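Local coordinates for A rubisco-like protein (Burkholderia fungorum, PDB 3NWR) that is of unconfirmed function but belongs to the rubisco-like proteins, relatives of the large chain of ribulose bisphosphate carboxylase, and is probably an enzyme of the lyase class, at residues S137-F142 with A345-A350; F234-D239 with R245-V250; T409-Y414 with P419-A424. All coordinates share one frame; numbering follows the deposited sequence.

Contact 1. Residues S137-F142 with A345-A350; sequences SYRARF and AGCDDA
Arg139 and Asp349 come at each other from opposite directions and meet in a salt bridge made through one nitrogen and one oxygen. Arg139 NE stands 2.6 Å from Asp349 OD2, and its N-H runs nearly straight at 165°. The oxygen lies in the guanidinium plane and accepts the bond on its anti lone pair, on the side away from OD1. The carboxylate plane is turned 56° from that of the guanidinium and a single N-H is used, so this is not the flat two-bond pairing; Arg139 NH2 stays 3.7 Å from Asp349 OD2. That nitrogen reaches the same residue through a water, which accepts from Arg139 NH2 at 3.0 Å and donates to Asp349 O at 2.6 Å. A sharp bend at chi2 (-90°) in the arginine chain swings its head across to the loop, with CD near Cys347 SG, a loose approach that is doubtful because the cysteine has two conformers.

A second shell helps to hold both groups. Arg139 NH1 donates to Glu143 O, while Asp349 OD1 receives Arg309 in another salt bridge and the backbone N of Leu343. With an arginine on each oxygen, the carboxylate is probably kept ionised despite its burial. Behind Arg139 the chain folds into a type I turn closed by Phe142 N to Arg139 O at 3.1 Å, and Phe142 CE2 sits over the centre of the Tyr138 ring, 3.6 Å above its plane.

In the fold, helix 136-139 follows strand 126-133, an outer strand of the N-terminal antiparallel sheet, and the bridge fastens that short helix to the loop leading from helix 329-340 into barrel strand 352-355, beside the end of helix 301-309.

Contact 2. Residues F234-D239 with R245-V250; sequences FNITDD and RHAELV
Most striking here is a histidine on a helix, His246, reaching back to a carboxylate in the loop that precedes that helix, Asp238. His246 NE2 donates to Asp238 OD2 over 2.9 Å at 164°. The oxygen lies close to the ring plane and is approached on its anti side, somewhat out of the carboxylate plane; the two side chains cross almost perpendicularly, their flat groups turned 34° apart. Next to this bond the ring edge has a second oxygen neighbour, Ile236 O, 3.3 Å from His246 CD2. The other carboxylate oxygen, Asp238 OD1, accepts from Asp239 N at 2.8 Å, so bonds at both oxygens limit the carboxylate's rotation.

Beside the polar pair the contact is apolar. Ile236 slides past His246 with CG2 3.6 Å from His246 CB; its first torsion, 64°, tucks CG1 between backbone N and carbonyl carbon, and CD1 ends 4.0 Å from Ala247 CB. Further along, Phe234 CD2 rests obliquely on Val250 CG1 at 3.9 Å. The strand end is shaped by an Asx turn, in which Asn235 OD1 accepts from the backbone N of Thr237. The hydroxyl Thr237 OG1 donates to Asn235 OD1 as well, at 2.6 Å. Asp239 caps the helix through Ala242 N, shares a water with Arg245 NH2, and forms a salt bridge with Arg275 of the second subunit.

Strand 233-235, its loop and helix 240-252 begin a beta-alpha-beta unit that continues into strand 257-261, the repeating element of the TIM barrel. A glycerol bonded to Asp238 OD2, and Asp196, neighbour of the carboxylated Lys195, bonded to Asn235 N, are consistent with a loop at the pocket formed, as in rubisco, at the C-terminal ends of barrel strands and beside the dimer interface.

Contact 3. Residues T409-Y414 with P419-A424; sequences TPLPVY and PELRRA
Leu421 is the side chain that reaches across to Leu411 and Tyr414, and its course tells the whole contact. The CB bond sets out toward the short helix 411-414, and CG continues outward, anti to the backbone N (chi1 177°), so that both methyls are delivered to the facing helix. CD2 goes furthest in. It rests 3.8 Å from Leu411 O, a plain van der Waals approach to a carbonyl, and 4.0 Å from Tyr414 CD2, where it lies near the ring plane, at the edge and not over a face. The tyrosine and leucine side chains cross at about a right angle. CD1, the other branch, turns to the side chain of Leu411 and meets its CD2 at 4.3 Å.

The partners have backing of their own. Leu411 packs on Val405 and Tyr414 on Ala404, both from helix 391-407, and the turn that presents them is closed by Tyr414 N to Pro410 O at 3.0 Å, with Pro410 at the N-cap position. Leu421 also touches Ala361.

With a single leucine wedged between an aliphatic chain, a carbonyl and a ring edge, the contact is dispersive and carries little directionality; the directional bonds nearby, which Leu421 N and Glu420 OE1 make with the side chain of Gln400, tie helix 419-427 to helix 391-407.

How the contacts relate
From the N terminus, the chain first completes the antiparallel sheet and then opens contact 1 at helix 136-139. The loop it closes is long, running through most of the barrel before returning just ahead of strand 352-355, and so it ties the end of the N-terminal part to the loop that leads into a late strand of the parallel sheet. Contact 2 is nested within that loop, joining strand 233-235 to the helix directly after it, and its centre lies about 27 Å from that of contact 1. Contact 3 follows in series after both, a short closure between the last two helices, with its centre about 40 Å or more from the other two. None of the three touches another.

Contact 1. Residues S137-F142 with A345-A350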
# COMPACT_ATOMS: atom_id res chain seq x y z
N SER A 137 -0.42 -26.31 -2.18
CA SER A 137 -0.16 -26.63 -0.78
C SER A 137 0.25 -25.39 0.02
O SER A 137 0.01 -25.31 1.23
CB SER A 137 0.90 -27.73 -0.66
OG SER A 137 2.11 -27.36 -1.29
N TYR A 138 0.88 -24.44 -0.65
CA TYR A 138 1.24 -23.18 -0.00
C TYR A 138 0.01 -22.27 0.10
O TYR A 138 -0.26 -21.69 1.16
CB TYR A 138 2.36 -22.49 -0.79
CG TYR A 138 2.93 -21.24 -0.17
CD1 TYR A 138 3.51 -21.26 1.10
CD2 TYR A 138 2.94 -20.04 -0.87
CE1 TYR A 138 4.06 -20.10 1.66
CE2 TYR A 138 3.48 -18.88 -0.32
CZ TYR A 138 4.04 -18.92 0.94
OH TYR A 138 4.58 -17.78 1.49
N ARG A 139 -0.73 -22.14 -0.99
CA ARG A 139 -1.95 -21.33 -0.99
C ARG A 139 -2.90 -21.74 0.14
O ARG A 139 -3.55 -20.91 0.77
CB ARG A 139 -2.65 -21.45 -2.35
CG ARG A 139 -3.77 -20.44 -2.60
CD ARG A 139 -5.13 -20.94 -2.13
NE ARG A 139 -6.15 -19.90 -2.25
CZ ARG A 139 -6.38 -18.99 -1.30
NH1 ARG A 139 -5.68 -19.02 -0.17
NH2 ARG A 139 -7.31 -18.06 -1.48
N ALA A 140 -2.96 -23.05 0.39
CA ALA A 140 -3.82 -23.60 1.42
C ALA A 140 -3.49 -23.10 2.83
O ALA A 140 -4.32 -23.22 3.73
CB ALA A 140 -3.77 -25.14 1.38
N ARG A 141 -2.29 -22.56 3.02
CA ARG A 141 -1.86 -22.13 4.34
C ARG A 141 -2.29 -20.69 4.63
O ARG A 141 -2.05 -20.17 5.71
CB ARG A 141 -0.34 -22.28 4.48
CG ARG A 141 0.12 -23.73 4.35
CD ARG A 141 1.62 -23.82 4.09
NE ARG A 141 2.41 -23.34 5.22
CZ ARG A 141 3.73 -23.15 5.19
NH1 ARG A 141 4.42 -23.39 4.08
NH2 ARG A 141 4.36 -22.71 6.27
N PHE A 142 -2.96 -20.08 3.66
CA PHE A 142 -3.53 -18.75 3.85
C PHE A 142 -5.05 -18.87 3.99
O PHE A 142 -5.55 -19.90 4.45
CB PHE A 142 -3.11 -17.83 2.70
CG PHE A 142 -1.61 -17.64 2.62
CD1 PHE A 142 -1.01 -16.55 3.22
CD2 PHE A 142 -0.82 -18.57 1.96
CE1 PHE A 142 0.38 -16.37 3.14
CE2 PHE A 142 0.57 -18.40 1.88
CZ PHE A 142 1.17 -17.30 2.47
N ALA A 345 -3.91 -25.31 -9.01
CA ALA A 345 -4.70 -26.46 -9.43
C ALA A 345 -5.54 -27.03 -8.29
O ALA A 345 -5.02 -27.33 -7.22
CB ALA A 345 -3.80 -27.55 -10.02
N GLY A 346 -6.84 -27.15 -8.53
CA GLY A 346 -7.74 -27.78 -7.59
C GLY A 346 -8.15 -26.99 -6.35
O GLY A 346 -8.77 -27.54 -5.44
N CYS A 347 -7.80 -25.71 -6.32
CA CYS A 347 -8.08 -24.87 -5.15
C CYS A 347 -9.53 -24.41 -5.07
O CYS A 347 -10.07 -24.21 -3.97
CB CYS A 347 -7.14 -23.66 -5.12
SG CYS A 347 -5.46 -24.05 -4.61
N ASP A 348 -10.16 -24.23 -6.22
CA ASP A 348 -11.56 -23.76 -6.29
C ASP A 348 -11.80 -22.51 -5.44
O ASP A 348 -12.72 -22.46 -4.62
CB ASP A 348 -12.52 -24.88 -5.86
CG ASP A 348 -13.98 -24.50 -6.06
OD1 ASP A 348 -14.29 -23.84 -7.08
OD2 ASP A 348 -14.82 -24.86 -5.21
N ASP A 349 -10.99 -21.49 -5.67
CA ASP A 349 -10.98 -20.31 -4.83
C ASP A 349 -11.23 -19.01 -5.61
O ASP A 349 -10.74 -17.94 -5.25
CB ASP A 349 -9.63 -20.22 -4.11
CG ASP A 349 -8.46 -20.13 -5.08
OD1 ASP A 349 -8.69 -20.10 -6.30
OD2 ASP A 349 -7.30 -20.08 -4.62
N ALA A 350 -11.99 -19.10 -6.70
CA ALA A 350 -12.30 -17.91 -7.49
C ALA A 350 -13.02 -16.86 -6.66
O ALA A 350 -13.70 -17.19 -5.67
CB ALA A 350 -13.12 -18.29 -8.73
O HOH W 1 -8.92 -16.83 -3.68

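Contact 2. Residues F234-D239 with R245-V250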
# COMPACT_ATOMS: atom_id res chain seq x y z
N PHE A 234 -21.47 -2.48 3.70
CA PHE A 234 -21.14 -1.37 4.58
C PHE A 234 -19.64 -1.20 4.64
O PHE A 234 -18.91 -2.16 4.92
CB PHE A 234 -21.66 -1.65 5.99
CG PHE A 234 -23.15 -1.65 6.09
CD1 PHE A 234 -23.85 -0.45 6.07
CD2 PHE A 234 -23.86 -2.84 6.18
CE1 PHE A 234 -25.25 -0.44 6.16
CE2 PHE A 234 -25.26 -2.83 6.26
CZ PHE A 234 -25.95 -1.63 6.25
N ASN A 235 -19.18 0.02 4.39
CA ASN A 235 -17.75 0.31 4.48
C ASN A 235 -17.30 0.44 5.93
O ASN A 235 -17.54 1.46 6.58
CB ASN A 235 -17.42 1.58 3.69
CG ASN A 235 -15.93 1.85 3.64
OD1 ASN A 235 -15.13 1.00 4.04
ND2 ASN A 235 -15.55 3.02 3.15
N ILE A 236 -16.65 -0.60 6.43
CA ILE A 236 -16.23 -0.63 7.83
C ILE A 236 -14.76 -0.28 8.01
O ILE A 236 -14.23 -0.36 9.12
CB ILE A 236 -16.50 -1.99 8.49
CG1 ILE A 236 -15.65 -3.08 7.82
CG2 ILE A 236 -18.00 -2.33 8.45
CD1 ILE A 236 -15.65 -4.42 8.58
N THR A 237 -14.10 0.10 6.91
CA THR A 237 -12.69 0.51 6.95
C THR A 237 -12.39 1.35 8.18
O THR A 237 -13.02 2.39 8.40
CB THR A 237 -12.33 1.35 5.71
OG1 THR A 237 -12.59 0.59 4.51
CG2 THR A 237 -10.85 1.76 5.74
N ASP A 238 -11.42 0.90 8.99
CA ASP A 238 -11.07 1.56 10.25
C ASP A 238 -9.86 0.84 10.83
O ASP A 238 -9.37 -0.15 10.28
CB ASP A 238 -12.23 1.45 11.25
CG ASP A 238 -12.33 2.63 12.20
OD1 ASP A 238 -11.31 3.27 12.53
OD2 ASP A 238 -13.46 2.92 12.64
N ASP A 239 -9.39 1.35 11.96
CA ASP A 239 -8.47 0.62 12.80
C ASP A 239 -8.96 -0.83 12.96
O ASP A 239 -10.17 -1.07 12.99
CB ASP A 239 -8.43 1.36 14.13
CG ASP A 239 -7.92 0.52 15.23
OD1 ASP A 239 -6.68 0.45 15.38
OD2 ASP A 239 -8.76 -0.06 15.96
N ARG A 245 -15.31 -4.69 15.60
CA ARG A 245 -16.54 -4.25 16.26
C ARG A 245 -17.60 -3.89 15.22
O ARG A 245 -18.77 -4.24 15.38
CB ARG A 245 -16.28 -3.07 17.20
CG ARG A 245 -15.44 -3.45 18.41
CD ARG A 245 -15.38 -2.32 19.45
NE ARG A 245 -14.76 -1.10 18.94
CZ ARG A 245 -13.45 -0.83 19.01
NH1 ARG A 245 -12.61 -1.70 19.55
NH2 ARG A 245 -12.99 0.32 18.53
N HIS A 246 -17.20 -3.19 14.16
CA HIS A 246 -18.15 -2.82 13.11
C HIS A 246 -18.74 -4.06 12.44
O HIS A 246 -19.93 -4.11 12.16
CB HIS A 246 -17.49 -1.97 12.02
CG HIS A 246 -16.88 -0.69 12.50
ND1 HIS A 246 -17.31 -0.02 13.63
CD2 HIS A 246 -15.88 0.06 11.97
CE1 HIS A 246 -16.59 1.08 13.78
NE2 HIS A 246 -15.72 1.15 12.79
N ALA A 247 -17.89 -5.05 12.18
CA ALA A 247 -18.35 -6.26 11.51
C ALA A 247 -19.33 -7.05 12.39
O ALA A 247 -20.31 -7.61 11.89
CB ALA A 247 -17.15 -7.13 11.09
N GLU A 248 -19.06 -7.08 13.69
CA GLU A 248 -19.97 -7.72 14.63
C GLU A 248 -21.33 -7.04 14.60
O GLU A 248 -22.37 -7.71 14.60
CB GLU A 248 -19.40 -7.68 16.05
CG GLU A 248 -18.18 -8.54 16.27
CD GLU A 248 -17.68 -8.43 17.71
OE1 GLU A 248 -18.52 -8.19 18.60
OE2 GLU A 248 -16.46 -8.58 17.93
N LEU A 249 -21.34 -5.71 14.57
CA LEU A 249 -22.60 -4.97 14.51
C LEU A 249 -23.36 -5.26 13.22
O LEU A 249 -24.57 -5.49 13.24
CB LEU A 249 -22.36 -3.46 14.64
CG LEU A 249 -23.63 -2.61 14.44
CD1 LEU A 249 -24.64 -2.88 15.57
CD2 LEU A 249 -23.30 -1.14 14.34
N VAL A 250 -22.66 -5.25 12.09
CA VAL A 250 -23.31 -5.54 10.82
C VAL A 250 -23.99 -6.91 10.89
O VAL A 250 -25.14 -7.06 10.46
CB VAL A 250 -22.34 -5.44 9.62
CG1 VAL A 250 -23.00 -5.95 8.33
CG2 VAL A 250 -21.88 -4.00 9.43
O HOH W 2 -10.26 1.01 18.02

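Contact 3. Residues T409-Y414 with P419-A424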
# COMPACT_ATOMS: atom_id res chain seq x y z
N THR A 409 -29.24 -12.50 -28.25
CA THR A 409 -29.83 -11.55 -29.20
C THR A 409 -29.21 -10.16 -29.03
O THR A 409 -29.02 -9.68 -27.91
CB THR A 409 -31.37 -11.54 -29.09
OG1 THR A 409 -31.92 -10.67 -30.08
CG2 THR A 409 -31.80 -11.07 -27.72
N PRO A 410 -28.87 -9.50 -30.15
CA PRO A 410 -28.25 -8.17 -30.01
C PRO A 410 -29.14 -7.18 -29.27
O PRO A 410 -30.36 -7.20 -29.44
CB PRO A 410 -28.06 -7.72 -31.47
CG PRO A 410 -27.98 -9.00 -32.25
CD PRO A 410 -28.96 -9.92 -31.56
N LEU A 411 -28.55 -6.29 -28.48
CA LEU A 411 -29.35 -5.32 -27.71
C LEU A 411 -30.34 -4.50 -28.56
O LEU A 411 -31.48 -4.33 -28.16
CB LEU A 411 -28.45 -4.39 -26.88
CG LEU A 411 -28.26 -4.78 -25.41
CD1 LEU A 411 -27.61 -6.14 -25.29
CD2 LEU A 411 -27.42 -3.73 -24.71
N PRO A 412 -29.89 -3.95 -29.71
CA PRO A 412 -30.83 -3.13 -30.48
C PRO A 412 -31.96 -3.93 -31.11
O PRO A 412 -32.96 -3.34 -31.50
CB PRO A 412 -29.95 -2.51 -31.58
CG PRO A 412 -28.55 -2.58 -31.01
CD PRO A 412 -28.52 -3.87 -30.24
N VAL A 413 -31.81 -5.25 -31.24
CA VAL A 413 -32.92 -6.09 -31.68
C VAL A 413 -33.89 -6.31 -30.52
O VAL A 413 -35.10 -6.10 -30.65
CB VAL A 413 -32.42 -7.45 -32.22
CG1 VAL A 413 -33.60 -8.38 -32.51
CG2 VAL A 413 -31.60 -7.26 -33.48
N TYR A 414 -33.36 -6.70 -29.37
CA TYR A 414 -34.20 -6.94 -28.19
C TYR A 414 -34.93 -5.67 -27.75
O TYR A 414 -36.05 -5.73 -27.25
CB TYR A 414 -33.32 -7.46 -27.05
CG TYR A 414 -34.04 -8.20 -25.96
CD1 TYR A 414 -34.78 -9.35 -26.24
CD2 TYR A 414 -33.92 -7.81 -24.62
CE1 TYR A 414 -35.41 -10.06 -25.23
CE2 TYR A 414 -34.55 -8.52 -23.61
CZ TYR A 414 -35.30 -9.64 -23.92
OH TYR A 414 -35.93 -10.36 -22.93
N PRO A 419 -39.10 -1.66 -23.87
CA PRO A 419 -39.14 -0.19 -23.83
C PRO A 419 -38.07 0.44 -22.94
O PRO A 419 -37.47 1.44 -23.33
CB PRO A 419 -40.54 0.11 -23.28
CG PRO A 419 -41.34 -1.09 -23.63
CD PRO A 419 -40.40 -2.25 -23.51
N GLU A 420 -37.85 -0.14 -21.77
CA GLU A 420 -36.87 0.42 -20.84
C GLU A 420 -35.48 0.41 -21.46
O GLU A 420 -34.75 1.40 -21.41
CB GLU A 420 -36.89 -0.35 -19.52
CG GLU A 420 -38.14 -0.10 -18.67
CD GLU A 420 -39.31 -1.02 -19.02
OE1 GLU A 420 -39.24 -1.77 -20.01
OE2 GLU A 420 -40.31 -0.98 -18.27
N LEU A 421 -35.12 -0.73 -22.04
CA LEU A 421 -33.85 -0.88 -22.76
C LEU A 421 -33.74 0.08 -23.95
O LEU A 421 -32.73 0.76 -24.13
CB LEU A 421 -33.69 -2.33 -23.23
CG LEU A 421 -32.44 -2.63 -24.05
CD1 LEU A 421 -31.17 -2.29 -23.25
CD2 LEU A 421 -32.43 -4.09 -24.47
N ARG A 422 -34.80 0.13 -24.76
CA ARG A 422 -34.80 1.01 -25.93
C ARG A 422 -34.58 2.47 -25.51
O ARG A 422 -33.77 3.19 -26.11
CB ARG A 422 -36.12 0.86 -26.69
CG ARG A 422 -36.13 1.51 -28.07
CD ARG A 422 -37.37 1.10 -28.85
NE ARG A 422 -38.61 1.55 -28.21
CZ ARG A 422 -39.51 0.74 -27.66
NH1 ARG A 422 -39.34 -0.58 -27.66
NH2 ARG A 422 -40.61 1.26 -27.11
N ARG A 423 -35.28 2.89 -24.47
CA ARG A 423 -35.14 4.25 -23.95
C ARG A 423 -33.73 4.52 -23.42
O ARG A 423 -33.18 5.60 -23.59
CB ARG A 423 -36.17 4.50 -22.85
CG ARG A 423 -37.60 4.58 -23.35
CD ARG A 423 -37.83 5.89 -24.08
NE ARG A 423 -37.67 7.04 -23.19
CZ ARG A 423 -38.67 7.64 -22.56
NH1 ARG A 423 -39.91 7.20 -22.71
NH2 ARG A 423 -38.44 8.68 -21.77
N ALA A 424 -33.14 3.53 -22.77
CA ALA A 424 -31.78 3.67 -22.26
C ALA A 424 -30.79 3.86 -23.41
O ALA A 424 -29.92 4.73 -23.37
CB ALA A 424 -31.40 2.45 -21.44